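Local coordinates for BH0493 protein (Bacillus halodurans C-125, PDB 2QEE) that binds zinc and is probably a metal-dependent hydrolase of the amidohydrolase superfamily, at residues 46-51 and 78-83; 50-55 and 326-331; 66-69 and 75-78; 178-183 and 235-240; 263-268 and 274-279. One frame throughout, in Å; residues are numbered along the deposited sequence.

Contact 1: residues 46-51 and 78-83; sequences ELLTYH and DLIWEE
Leu-48 pushes both branches of its side chain against the rim of the Trp-81 indole. Leu-48 CD2 lies 3.8 Å from Trp-81 CE3, close to the ring plane, so the leucine meets the ring at its edge. Leu-48 CD1 reaches Trp-81 CE3 too, at 4.0 Å. With its CG anti to the carbonyl carbon (chi1 -79°), Leu-48 sends its methyls across to helix 73-86 while its own carbonyl stays beside Ile-80.

That carbonyl is the tight spot. Ile-80 CD1 comes to 3.1 Å from Leu-48 O, and CG2 of the same isoleucine sits 3.5 Å from that oxygen, so two methyls cover it. Leu-48 O finds no hydrogen-bond partner anywhere in the model, which makes it a buried polar atom walled in by carbon. The two side chains run antiparallel past one another, with Leu-48 CD2 a looser 4.2 Å from Ile-80 CG2.

In the fold, this is the end of helix 44-48 resting on helix 73-86. Both belong to the mainly helical excursion between strand 24-26 and strand 139-143, neighbours in a parallel sheet. Thr-49, the first residue to leave helical geometry, adds its CG2 at 4.3 Å from Ile-80 CD1, while its OG1 is engaged by Asp-45 O and Lys-73. Tyr-50 then takes the N-cap position of the next helix. Beyond the leucine, Trp-81 stacks with Phe-85, touches Leu-114 and Tyr-117 of helix 114-122, and packs on Trp-391 of the second subunit.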
# COMPACT_ATOMS: atom_id res chain seq x y z
N GLU C 46 1.72 1.51 34.20
CA GLU C 46 2.44 0.70 33.24
C GLU C 46 1.81 0.89 31.82
O GLU C 46 2.54 1.01 30.86
CB GLU C 46 2.35 -0.74 33.65
CG GLU C 46 3.13 -1.01 34.98
CD GLU C 46 4.65 -0.99 34.82
OE1 GLU C 46 5.20 -0.82 33.69
OE2 GLU C 46 5.31 -1.19 35.87
N LEU C 47 0.48 0.90 31.75
CA LEU C 47 -0.22 1.21 30.47
C LEU C 47 0.26 2.52 29.87
O LEU C 47 0.59 2.60 28.71
CB LEU C 47 -1.74 1.29 30.65
CG LEU C 47 -2.45 -0.05 30.82
CD1 LEU C 47 -3.95 0.17 31.17
CD2 LEU C 47 -2.30 -0.91 29.53
N LEU C 48 0.30 3.57 30.70
CA LEU C 48 0.69 4.88 30.23
C LEU C 48 2.17 5.01 29.86
O LEU C 48 2.52 5.84 29.03
CB LEU C 48 0.32 5.90 31.32
CG LEU C 48 -1.17 6.27 31.31
CD1 LEU C 48 -1.50 7.09 32.60
CD2 LEU C 48 -1.67 7.07 30.05
N THR C 49 3.03 4.20 30.47
CA THR C 49 4.47 4.31 30.18
C THR C 49 4.98 3.22 29.22
O THR C 49 6.19 3.06 29.02
CB THR C 49 5.27 4.34 31.51
OG1 THR C 49 4.96 3.14 32.23
CG2 THR C 49 4.88 5.53 32.34
N TYR C 50 4.05 2.48 28.62
CA TYR C 50 4.25 1.61 27.44
C TYR C 50 5.13 2.40 26.46
O TYR C 50 4.92 3.62 26.31
CB TYR C 50 2.87 1.43 26.77
CG TYR C 50 2.75 0.41 25.64
CD1 TYR C 50 3.57 -0.71 25.56
CD2 TYR C 50 1.72 0.55 24.68
CE1 TYR C 50 3.39 -1.70 24.55
CE2 TYR C 50 1.52 -0.44 23.66
CZ TYR C 50 2.33 -1.55 23.61
OH TYR C 50 2.16 -2.49 22.61
N HIS C 51 6.07 1.74 25.78
CA HIS C 51 7.03 2.47 24.96
C HIS C 51 6.37 3.14 23.76
O HIS C 51 6.89 4.15 23.24
CB HIS C 51 8.22 1.60 24.54
CG HIS C 51 7.89 0.47 23.61
ND1 HIS C 51 7.83 0.63 22.24
CD2 HIS C 51 7.65 -0.84 23.84
CE1 HIS C 51 7.58 -0.54 21.67
NE2 HIS C 51 7.47 -1.45 22.62
N ASP C 78 2.01 10.61 34.72
CA ASP C 78 1.40 11.90 34.82
C ASP C 78 1.72 12.80 33.60
O ASP C 78 0.84 13.50 33.09
CB ASP C 78 1.93 12.63 36.08
CG ASP C 78 1.36 12.11 37.38
OD1 ASP C 78 0.33 11.42 37.39
OD2 ASP C 78 1.95 12.47 38.43
N LEU C 79 2.99 12.86 33.20
CA LEU C 79 3.40 13.68 32.07
C LEU C 79 2.67 13.19 30.77
O LEU C 79 2.14 14.01 29.99
CB LEU C 79 4.91 13.56 31.85
CG LEU C 79 5.44 14.42 30.68
CD1 LEU C 79 5.28 15.92 30.91
CD2 LEU C 79 6.87 14.06 30.30
N ILE C 80 2.71 11.88 30.56
CA ILE C 80 2.07 11.24 29.35
C ILE C 80 0.56 11.58 29.33
O ILE C 80 0.04 12.01 28.30
CB ILE C 80 2.40 9.75 29.22
CG1 ILE C 80 3.91 9.64 28.87
CG2 ILE C 80 1.48 9.03 28.14
CD1 ILE C 80 4.50 8.22 28.97
N TRP C 81 -0.08 11.48 30.50
CA TRP C 81 -1.50 11.80 30.61
C TRP C 81 -1.77 13.25 30.21
O TRP C 81 -2.61 13.54 29.36
CB TRP C 81 -2.01 11.53 32.04
CG TRP C 81 -3.47 11.66 32.18
CD1 TRP C 81 -4.15 12.68 32.80
CD2 TRP C 81 -4.47 10.72 31.77
NE1 TRP C 81 -5.50 12.44 32.79
CE2 TRP C 81 -5.73 11.23 32.18
CE3 TRP C 81 -4.42 9.48 31.13
CZ2 TRP C 81 -6.93 10.56 31.93
CZ3 TRP C 81 -5.61 8.80 30.87
CH2 TRP C 81 -6.85 9.35 31.25
N GLU C 82 -1.05 14.18 30.83
CA GLU C 82 -1.23 15.59 30.51
C GLU C 82 -0.95 15.91 29.02
O GLU C 82 -1.76 16.59 28.39
CB GLU C 82 -0.33 16.43 31.44
CG GLU C 82 -0.39 17.92 31.19
CD GLU C 82 -1.73 18.57 31.59
OE1 GLU C 82 -2.55 17.95 32.33
OE2 GLU C 82 -1.95 19.71 31.13
N GLU C 83 0.14 15.38 28.46
CA GLU C 83 0.59 15.80 27.13
C GLU C 83 -0.24 15.15 26.02
O GLU C 83 -0.48 15.79 25.01
CB GLU C 83 2.05 15.41 26.90
CG GLU C 83 3.04 16.16 27.88
CD GLU C 83 3.44 17.55 27.37
OE1 GLU C 83 2.93 18.01 26.34
OE2 GLU C 83 4.32 18.20 28.01

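Contact 2: residues 50-55 and 326-331; sequences YHYLVA and CWWFMN
An aromatic cluster beside the zinc site brings His-51 and Tyr-52, from the first turn of helix 51-58, against Trp-328, which sits in the loop between strand 321-323 and helix 333-347. The side chain of Tyr-52 is about 5 Å from that of Asp-357, which binds the zinc ion together with His-28 and His-30, and the Trp-328 side chain is about 7 Å from the metal itself.

Tyr-52 and Trp-328 make the closer pair. The phenol and the five-membered ring of the indole are nearly parallel, 21° apart, but slid so far that they hardly overlap. Contact falls to the phenol end: Tyr-52 OH is 3.3 Å from Trp-328 CD1 and just as near its CA, and Tyr-52 CZ is 3.6 Å from CD1. Phe-329 lies beyond the other side of the indole plane, its CZ 3.3 Å above the ring and toward the rim.

His-51 approaches differently. Its CG occupies the position between backbone N and carbonyl carbon (chi1 67°), which swings the imidazole toward the indole. Trp-328 NE1 then meets the imidazole edge, 3.9 Å from His-51 CE1, with the two planes at 80°. Tyr-52 CD1 also covers one face of that imidazole. On the helix side, Tyr-50 stacks with Tyr-52, and its hydroxyl is hydrogen-bonded to Lys-367 NZ.

NE2 of His-309 of the second subunit is hydrogen-bonded to Phe-329 O. One water completes the junction, 2.8 Å from Tyr-52 OH and accepting from Asn-331 ND2 at 2.8 Å.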
# COMPACT_ATOMS: atom_id res chain seq x y z
N TYR C 50 4.05 2.48 28.62
CA TYR C 50 4.25 1.61 27.44
C TYR C 50 5.13 2.40 26.46
O TYR C 50 4.92 3.62 26.31
CB TYR C 50 2.87 1.43 26.77
CG TYR C 50 2.75 0.41 25.64
CD1 TYR C 50 3.57 -0.71 25.56
CD2 TYR C 50 1.72 0.55 24.68
CE1 TYR C 50 3.39 -1.70 24.55
CE2 TYR C 50 1.52 -0.44 23.66
CZ TYR C 50 2.33 -1.55 23.61
OH TYR C 50 2.16 -2.49 22.61
N HIS C 51 6.07 1.74 25.78
CA HIS C 51 7.03 2.47 24.96
C HIS C 51 6.37 3.14 23.76
O HIS C 51 6.89 4.15 23.24
CB HIS C 51 8.22 1.60 24.54
CG HIS C 51 7.89 0.47 23.61
ND1 HIS C 51 7.83 0.63 22.24
CD2 HIS C 51 7.65 -0.84 23.84
CE1 HIS C 51 7.58 -0.54 21.67
NE2 HIS C 51 7.47 -1.45 22.62
N TYR C 52 5.25 2.59 23.29
CA TYR C 52 4.53 3.28 22.20
C TYR C 52 4.19 4.70 22.61
O TYR C 52 4.20 5.62 21.79
CB TYR C 52 3.22 2.57 21.80
CG TYR C 52 3.31 1.23 21.11
CD1 TYR C 52 4.30 0.31 21.40
CD2 TYR C 52 2.28 0.83 20.21
CE1 TYR C 52 4.32 -0.95 20.77
CE2 TYR C 52 2.30 -0.46 19.57
CZ TYR C 52 3.32 -1.32 19.86
OH TYR C 52 3.34 -2.53 19.26
N LEU C 53 3.81 4.88 23.87
CA LEU C 53 3.40 6.18 24.38
C LEU C 53 4.59 7.06 24.72
O LEU C 53 4.48 8.27 24.60
CB LEU C 53 2.45 6.06 25.57
CG LEU C 53 1.06 5.46 25.20
CD1 LEU C 53 0.13 5.49 26.39
CD2 LEU C 53 0.43 6.25 24.06
N VAL C 54 5.70 6.44 25.12
CA VAL C 54 6.96 7.22 25.23
C VAL C 54 7.36 7.90 23.89
O VAL C 54 7.56 9.14 23.84
CB VAL C 54 8.10 6.33 25.76
CG1 VAL C 54 9.42 7.12 25.82
CG2 VAL C 54 7.71 5.80 27.15
N ALA C 55 7.32 7.14 22.80
CA ALA C 55 7.58 7.73 21.48
C ALA C 55 6.61 8.90 21.24
O ALA C 55 7.01 10.00 20.86
CB ALA C 55 7.41 6.66 20.39
N CYS C 326 -0.74 -8.68 13.14
CA CYS C 326 -0.39 -7.42 12.59
C CYS C 326 0.50 -6.79 13.61
O CYS C 326 0.03 -6.23 14.58
CB CYS C 326 -1.69 -6.60 12.42
SG CYS C 326 -2.93 -7.40 11.37
N TRP C 327 1.80 -6.90 13.35
CA TRP C 327 2.80 -6.64 14.35
C TRP C 327 3.12 -5.15 14.45
O TRP C 327 3.51 -4.54 13.42
CB TRP C 327 4.05 -7.42 13.89
CG TRP C 327 5.23 -7.42 14.80
CD1 TRP C 327 5.21 -7.35 16.17
CD2 TRP C 327 6.61 -7.51 14.42
NE1 TRP C 327 6.51 -7.37 16.65
CE2 TRP C 327 7.38 -7.47 15.61
CE3 TRP C 327 7.27 -7.64 13.19
CZ2 TRP C 327 8.79 -7.54 15.60
CZ3 TRP C 327 8.68 -7.72 13.19
CH2 TRP C 327 9.41 -7.66 14.38
N TRP C 328 2.99 -4.60 15.65
CA TRP C 328 3.65 -3.34 16.08
C TRP C 328 3.20 -2.15 15.19
O TRP C 328 2.06 -1.66 15.30
CB TRP C 328 5.16 -3.56 16.00
CG TRP C 328 6.05 -2.61 16.68
CD1 TRP C 328 5.74 -1.40 17.26
CD2 TRP C 328 7.45 -2.84 16.90
NE1 TRP C 328 6.91 -0.86 17.83
CE2 TRP C 328 7.94 -1.73 17.61
CE3 TRP C 328 8.32 -3.88 16.55
CZ2 TRP C 328 9.29 -1.63 17.97
CZ3 TRP C 328 9.65 -3.78 16.92
CH2 TRP C 328 10.12 -2.66 17.63
N PHE C 329 4.02 -1.75 14.24
CA PHE C 329 3.65 -0.58 13.38
C PHE C 329 2.54 -0.94 12.36
O PHE C 329 1.94 -0.06 11.74
CB PHE C 329 4.86 -0.01 12.67
CG PHE C 329 5.95 0.39 13.61
CD1 PHE C 329 5.70 1.26 14.65
CD2 PHE C 329 7.24 -0.12 13.43
CE1 PHE C 329 6.74 1.60 15.50
CE2 PHE C 329 8.26 0.21 14.27
CZ PHE C 329 8.03 1.05 15.30
N MET C 330 2.24 -2.24 12.26
CA MET C 330 1.10 -2.75 11.50
C MET C 330 -0.18 -2.80 12.37
O MET C 330 -1.29 -3.03 11.84
CB MET C 330 1.33 -4.18 10.96
CG MET C 330 2.60 -4.40 10.08
SD MET C 330 2.46 -3.57 8.47
CE MET C 330 3.05 -1.95 8.90
N ASN C 331 -0.04 -2.57 13.67
CA ASN C 331 -1.13 -2.83 14.53
C ASN C 331 -2.00 -1.60 14.71
O ASN C 331 -2.28 -1.18 15.81
CB ASN C 331 -0.61 -3.43 15.87
CG ASN C 331 -1.69 -4.13 16.69
OD1 ASN C 331 -2.78 -4.34 16.23
ND2 ASN C 331 -1.37 -4.45 17.95
O HOH W 1 1.13 -4.22 19.14

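Contact 3: residues 66-69 and 75-78; sequences EAFW and EQAD
Gln-76 supplies the hydrogen bonds of this contact through a single nitrogen. Gln-76 NE2 donates to Phe-68 O at 2.9 Å, nearly straight at 170°, with the oxygen in the plane of the amide; seen from the acceptor, however, the donor stands 38° out of the carbonyl plane. NE2 also donates to a water 2.9 Å away, and that water passes a hydrogen on to Trp-69 O at 2.7 Å.

The fold element is a pair of successive helices, 65-70 and 73-86, joined by a very short link. Gln-76, in the first turn of the second helix, thus serves carbonyls from the closing turn of the first.

Packing against rings makes up the rest. Gln-76 runs extended beyond CG, laying its chain across the Phe-68 ring: CG sits over one face, 3.8 Å from the centroid, in a CH-pi contact. The amide continues stacked on that ring, the planes only 7° apart. Trp-69 stands steeply to the same amide, its CE3 3.7 Å from Gln-76 NE2, and its NE1 is bonded to Ala-270 O. Phe-68 also touches Leu-79 and Ile-80, farther along helix 73-86.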
# COMPACT_ATOMS: atom_id res chain seq x y z
N GLU C 66 16.41 12.66 28.84
CA GLU C 66 17.13 12.39 30.10
C GLU C 66 16.22 12.68 31.31
O GLU C 66 16.14 11.87 32.23
CB GLU C 66 18.43 13.23 30.16
CG GLU C 66 19.40 12.97 29.01
CD GLU C 66 18.98 13.59 27.67
OE1 GLU C 66 18.27 14.63 27.68
OE2 GLU C 66 19.37 13.05 26.62
N ALA C 67 15.54 13.82 31.30
CA ALA C 67 14.70 14.19 32.42
C ALA C 67 13.57 13.16 32.53
O ALA C 67 13.22 12.73 33.63
CB ALA C 67 14.14 15.58 32.25
N PHE C 68 13.04 12.72 31.38
CA PHE C 68 11.97 11.71 31.37
C PHE C 68 12.40 10.41 32.08
O PHE C 68 11.68 9.89 32.96
CB PHE C 68 11.47 11.44 29.93
CG PHE C 68 10.36 10.43 29.87
CD1 PHE C 68 9.04 10.82 30.10
CD2 PHE C 68 10.63 9.08 29.63
CE1 PHE C 68 8.01 9.86 30.11
CE2 PHE C 68 9.60 8.13 29.62
CZ PHE C 68 8.30 8.53 29.85
N TRP C 69 13.55 9.88 31.72
CA TRP C 69 13.99 8.61 32.26
C TRP C 69 14.33 8.73 33.74
O TRP C 69 14.29 7.72 34.48
CB TRP C 69 15.18 8.10 31.47
CG TRP C 69 14.82 7.62 30.09
CD1 TRP C 69 15.45 7.94 28.92
CD2 TRP C 69 13.74 6.73 29.74
NE1 TRP C 69 14.83 7.29 27.86
CE2 TRP C 69 13.78 6.55 28.34
CE3 TRP C 69 12.74 6.07 30.48
CZ2 TRP C 69 12.85 5.75 27.66
CZ3 TRP C 69 11.82 5.28 29.81
CH2 TRP C 69 11.89 5.11 28.41
N GLU C 75 5.47 9.75 37.82
CA GLU C 75 5.70 11.06 37.19
C GLU C 75 5.67 10.97 35.66
O GLU C 75 5.10 11.87 35.02
CB GLU C 75 7.05 11.67 37.61
CG GLU C 75 7.02 12.14 39.06
CD GLU C 75 8.39 12.33 39.68
OE1 GLU C 75 9.42 12.04 39.05
OE2 GLU C 75 8.42 12.77 40.85
N GLN C 76 6.26 9.91 35.11
CA GLN C 76 6.23 9.67 33.64
C GLN C 76 4.77 9.53 33.21
O GLN C 76 4.34 10.18 32.25
CB GLN C 76 7.00 8.40 33.32
CG GLN C 76 8.53 8.54 33.43
CD GLN C 76 9.24 7.22 33.30
OE1 GLN C 76 8.61 6.16 33.33
NE2 GLN C 76 10.56 7.24 33.20
N ALA C 77 4.01 8.72 33.94
CA ALA C 77 2.60 8.51 33.61
C ALA C 77 1.79 9.79 33.68
O ALA C 77 0.95 10.07 32.83
CB ALA C 77 2.02 7.41 34.49
N ASP C 78 2.01 10.61 34.72
CA ASP C 78 1.40 11.90 34.82
C ASP C 78 1.72 12.80 33.60
O ASP C 78 0.84 13.50 33.09
CB ASP C 78 1.93 12.63 36.08
CG ASP C 78 1.36 12.11 37.38
OD1 ASP C 78 0.33 11.42 37.39
OD2 ASP C 78 1.95 12.47 38.43
O HOH W 2 12.78 5.50 34.03

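Contact 4: residues 178-183 and 235-240; sequences NEYEQT and ESNRGR
The Arg-238 guanidinium takes Asn-178 at its edge: NH2 donates to OD1 at 3.0 Å, with the oxygen in the guanidinium plane and the amide turned 89° to it. The donor stands 59° out of the Asn-178 carbonyl plane. A bend at chi3 (67°) turns the Arg-238 head toward this amide. At the edge of the Tyr-180 ring lies Asn-237 ND2, while Asn-237 CG is 3.7 Å from Tyr-180 CD2. Arg-240 carries Ser-236 O over the centre of one guanidinium face and Glu-235 OE1 at its edge.

Asn-237 ND2 donates to Glu-181 OE2 at 3.0 Å in a practically linear bond and to a water that also accepts from Glu-181 N; its OD1 receives Arg-240 NH2 at 3.3 Å. A leucine here would probably leave Glu-181 OE2 without its amide donor and Arg-240 NH2 without that acceptor, the glutamate likely to turn more freely.

The contact joins the end of helix 174-178 and the start of helix 180-189 to the start of helix 237-253, where Ser-236 OG caps Gly-239 N. Helix 237-253 is the crossover of a beta-alpha-beta unit from strand 222-226 to strand 257-264, and Asn-178 ND2 binds Ser-225 O on the first.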
# COMPACT_ATOMS: atom_id res chain seq x y z
N ASN C 178 21.45 -13.46 17.03
CA ASN C 178 21.78 -12.11 16.57
C ASN C 178 23.03 -11.55 17.23
O ASN C 178 23.63 -10.61 16.71
CB ASN C 178 20.64 -11.13 16.84
CG ASN C 178 19.40 -11.46 16.02
OD1 ASN C 178 19.49 -12.24 15.07
ND2 ASN C 178 18.24 -10.94 16.45
N GLU C 179 23.39 -12.09 18.39
CA GLU C 179 24.53 -11.54 19.17
C GLU C 179 25.49 -12.64 19.62
O GLU C 179 26.04 -12.58 20.75
CB GLU C 179 24.01 -10.78 20.37
CG GLU C 179 23.29 -9.51 19.97
CD GLU C 179 22.62 -8.87 21.13
OE1 GLU C 179 23.10 -7.78 21.55
OE2 GLU C 179 21.63 -9.45 21.64
N TYR C 180 25.72 -13.63 18.73
CA TYR C 180 26.49 -14.82 19.13
C TYR C 180 27.91 -14.46 19.60
O TYR C 180 28.45 -15.12 20.50
CB TYR C 180 26.58 -15.83 18.01
CG TYR C 180 27.24 -17.13 18.41
CD1 TYR C 180 26.62 -18.01 19.31
CD2 TYR C 180 28.50 -17.47 17.92
CE1 TYR C 180 27.20 -19.18 19.66
CE2 TYR C 180 29.10 -18.69 18.27
CZ TYR C 180 28.45 -19.52 19.17
OH TYR C 180 29.00 -20.72 19.52
N GLU C 181 28.50 -13.42 19.00
CA GLU C 181 29.90 -13.09 19.32
C GLU C 181 30.02 -12.77 20.81
O GLU C 181 31.04 -13.08 21.44
CB GLU C 181 30.46 -11.94 18.45
CG GLU C 181 30.77 -12.34 16.99
CD GLU C 181 31.91 -13.36 16.84
OE1 GLU C 181 32.76 -13.45 17.77
OE2 GLU C 181 31.95 -14.07 15.80
N GLN C 182 28.97 -12.16 21.37
CA GLN C 182 28.93 -11.82 22.79
C GLN C 182 28.32 -12.97 23.56
O GLN C 182 28.79 -13.36 24.62
CB GLN C 182 28.13 -10.56 23.07
CG GLN C 182 28.48 -9.33 22.22
CD GLN C 182 27.47 -9.10 21.09
OE1 GLN C 182 27.56 -9.70 20.01
NE2 GLN C 182 26.49 -8.21 21.34
N THR C 183 27.26 -13.56 23.01
CA THR C 183 26.51 -14.56 23.76
C THR C 183 27.26 -15.89 23.97
O THR C 183 27.04 -16.60 24.96
CB THR C 183 25.14 -14.76 23.12
OG1 THR C 183 24.48 -13.48 23.13
CG2 THR C 183 24.36 -15.69 23.93
N GLU C 235 26.57 -16.88 5.29
CA GLU C 235 27.78 -17.17 6.06
C GLU C 235 27.97 -16.14 7.17
O GLU C 235 28.59 -15.08 6.97
CB GLU C 235 28.99 -17.24 5.11
CG GLU C 235 29.01 -18.56 4.25
CD GLU C 235 28.94 -19.84 5.10
OE1 GLU C 235 29.65 -19.96 6.13
OE2 GLU C 235 28.12 -20.74 4.76
N SER C 236 27.39 -16.43 8.34
CA SER C 236 27.44 -15.56 9.49
C SER C 236 27.15 -16.44 10.71
O SER C 236 26.71 -17.56 10.55
CB SER C 236 26.34 -14.49 9.39
OG SER C 236 25.03 -15.13 9.38
N ASN C 237 27.38 -15.97 11.91
CA ASN C 237 26.96 -16.78 13.06
C ASN C 237 25.46 -17.13 12.99
O ASN C 237 25.06 -18.22 13.32
CB ASN C 237 27.22 -16.06 14.36
CG ASN C 237 28.72 -15.83 14.60
OD1 ASN C 237 29.53 -16.62 14.19
ND2 ASN C 237 29.05 -14.73 15.25
N ARG C 238 24.64 -16.19 12.52
CA ARG C 238 23.17 -16.45 12.51
C ARG C 238 22.80 -17.54 11.53
O ARG C 238 22.01 -18.44 11.85
CB ARG C 238 22.39 -15.14 12.23
CG ARG C 238 20.85 -15.40 12.22
CD ARG C 238 20.11 -14.06 12.34
NE ARG C 238 20.34 -13.25 11.14
CZ ARG C 238 20.41 -11.93 11.18
NH1 ARG C 238 20.63 -11.24 10.06
NH2 ARG C 238 20.29 -11.29 12.36
N GLY C 239 23.37 -17.43 10.33
CA GLY C 239 23.09 -18.34 9.20
C GLY C 239 23.58 -19.72 9.62
O GLY C 239 22.93 -20.73 9.32
N ARG C 240 24.73 -19.77 10.30
CA ARG C 240 25.27 -21.09 10.70
C ARG C 240 24.48 -21.75 11.82
O ARG C 240 24.21 -22.97 11.76
CB ARG C 240 26.76 -21.05 11.06
CG ARG C 240 27.58 -20.77 9.83
CD ARG C 240 29.09 -20.88 10.10
NE ARG C 240 29.52 -19.75 10.89
CZ ARG C 240 30.04 -18.63 10.38
NH1 ARG C 240 30.27 -18.48 9.08
NH2 ARG C 240 30.34 -17.65 11.21
O HOH W 3 27.54 -12.41 16.22

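Contact 5: residues 263-268 and 274-279; sequences VKKRVH and AGDFVG
Phe-277 and Lys-264 form the tight end of this contact, an antiparallel hydrogen-bonded pair. Phe-277 N donates to Lys-264 O at 2.8 Å, almost linearly, and Lys-264 N returns a bond to Phe-277 O. Val-267 presses CG1 to 3.5 Å from Phe-277 CB, with CG2 close behind, and Asp-276 CB packs 3.9 Å from Val-263 CG2. Gly-275 is equally close-fitting: a side chain there would run into His-268 O, and Gly-275 O accepts from His-268 N at 3.2 Å and, weakly, from Val-267 N.

The two segments are arms of a beta hairpin with a long turn, strand 277-278 folding back on the end of strand 257-264. The side chain of Val-263, at one end of the hairpin, is about 9 Å from the zinc ion. The second subunit covers much of the hairpin: its Glu-287 forms a salt bridge with Lys-264, and its Lys-317 binds the carbonyls of Ala-274 and Asp-276.

The solvent side is that of Lys-265 and Arg-266, both exposed. Lys-265, bent at chi2 and chi3 (each -71°), folds its chain over to set NZ 2.8 Å from Asp-276 OD2, a salt bridge from the syn side. Without the carboxylate, as with an alanine here, Lys-265 would probably lose its counter-charge and the Arg-266 amide its acceptor. Asp-276 OD1 accepts from Arg-266 N at 2.8 Å on the anti side and from a water.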
# COMPACT_ATOMS: atom_id res chain seq x y z
N VAL C 263 12.50 -5.34 11.81
CA VAL C 263 12.78 -4.34 12.86
C VAL C 263 14.23 -3.88 12.71
O VAL C 263 15.15 -4.71 12.62
CB VAL C 263 12.50 -4.87 14.30
CG1 VAL C 263 13.33 -6.12 14.65
CG2 VAL C 263 12.72 -3.77 15.30
N LYS C 264 14.41 -2.58 12.61
CA LYS C 264 15.75 -1.97 12.60
C LYS C 264 16.02 -1.42 14.02
O LYS C 264 15.45 -0.42 14.45
CB LYS C 264 15.80 -0.87 11.51
CG LYS C 264 17.17 -0.16 11.48
CD LYS C 264 17.33 0.66 10.16
CE LYS C 264 18.79 1.11 10.00
NZ LYS C 264 18.94 2.19 8.98
N LYS C 265 16.89 -2.09 14.78
CA LYS C 265 17.06 -1.75 16.20
C LYS C 265 17.77 -0.43 16.50
O LYS C 265 18.74 -0.06 15.82
CB LYS C 265 17.81 -2.86 16.95
CG LYS C 265 17.20 -4.26 16.89
CD LYS C 265 15.92 -4.42 17.67
CE LYS C 265 16.15 -4.39 19.16
NZ LYS C 265 14.84 -4.32 19.92
N ARG C 266 17.30 0.26 17.52
CA ARG C 266 18.05 1.37 18.12
C ARG C 266 18.47 2.46 17.12
O ARG C 266 19.64 2.92 17.11
CB ARG C 266 19.28 0.83 18.85
CG ARG C 266 18.94 -0.11 20.01
CD ARG C 266 20.24 -0.73 20.58
NE ARG C 266 20.92 -1.57 19.57
CZ ARG C 266 20.67 -2.86 19.37
NH1 ARG C 266 19.76 -3.50 20.10
NH2 ARG C 266 21.33 -3.51 18.42
N VAL C 267 17.52 2.89 16.28
CA VAL C 267 17.81 4.06 15.42
C VAL C 267 17.89 5.35 16.24
O VAL C 267 18.52 6.32 15.80
CB VAL C 267 16.87 4.23 14.18
CG1 VAL C 267 16.89 2.91 13.35
CG2 VAL C 267 15.49 4.74 14.58
N HIS C 268 17.26 5.36 17.41
CA HIS C 268 17.32 6.50 18.35
C HIS C 268 17.58 5.81 19.68
O HIS C 268 16.63 5.49 20.41
CB HIS C 268 15.96 7.25 18.38
CG HIS C 268 15.98 8.61 19.05
ND1 HIS C 268 16.93 9.00 19.98
CD2 HIS C 268 15.09 9.63 18.98
CE1 HIS C 268 16.66 10.24 20.39
NE2 HIS C 268 15.54 10.63 19.81
N ALA C 274 11.43 2.35 22.72
CA ALA C 274 10.76 3.24 21.73
C ALA C 274 11.69 3.69 20.57
O ALA C 274 11.32 4.56 19.76
CB ALA C 274 10.20 4.50 22.46
N GLY C 275 12.92 3.17 20.51
CA GLY C 275 13.86 3.69 19.49
C GLY C 275 14.06 2.80 18.26
O GLY C 275 15.01 3.02 17.49
N ASP C 276 13.17 1.81 18.07
CA ASP C 276 13.35 0.85 16.96
C ASP C 276 12.53 1.29 15.75
O ASP C 276 11.45 1.87 15.92
CB ASP C 276 12.88 -0.53 17.40
CG ASP C 276 13.78 -1.15 18.49
OD1 ASP C 276 14.93 -0.70 18.72
OD2 ASP C 276 13.35 -2.17 19.06
N PHE C 277 13.06 1.03 14.55
CA PHE C 277 12.47 1.49 13.32
C PHE C 277 12.12 0.25 12.47
O PHE C 277 12.13 -0.93 12.98
CB PHE C 277 13.47 2.49 12.67
CG PHE C 277 12.99 3.20 11.39
CD1 PHE C 277 11.69 3.69 11.22
CD2 PHE C 277 13.90 3.41 10.34
CE1 PHE C 277 11.32 4.39 10.02
CE2 PHE C 277 13.53 4.13 9.17
CZ PHE C 277 12.21 4.56 9.00
N VAL C 278 11.75 0.50 11.22
CA VAL C 278 11.27 -0.53 10.31
C VAL C 278 11.94 -0.44 8.93
O VAL C 278 12.31 0.68 8.47
CB VAL C 278 9.72 -0.35 10.17
CG1 VAL C 278 9.35 1.01 9.55
CG2 VAL C 278 9.09 -1.55 9.33
N GLY C 279 12.07 -1.57 8.22
CA GLY C 279 12.51 -1.54 6.82
C GLY C 279 11.83 -2.70 6.11
O GLY C 279 11.53 -3.72 6.75
O HOH W 4 15.43 -1.22 21.39

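From the N terminus, contact 1 opens first and closes a short loop that brings helix 44-48 to helix 73-86; contact 3 is the smaller closure within that loop, ending on the same helix. Contact 2 starts from the stretch it shares with contact 1, at Tyr-50 and His-51, but closes only at 326-331, so contacts 3, 4 and 5 are all nested in its loop, one after another in series. Contact 4 ties helix ends at the far flank, its centre about 28 Å from that of contact 2. Contact 5 lies much nearer: Trp-328 packs on Val-263 and Asp-276, and His-51 O on Ala-274, linking helical excursion, zinc-site loop and hairpin.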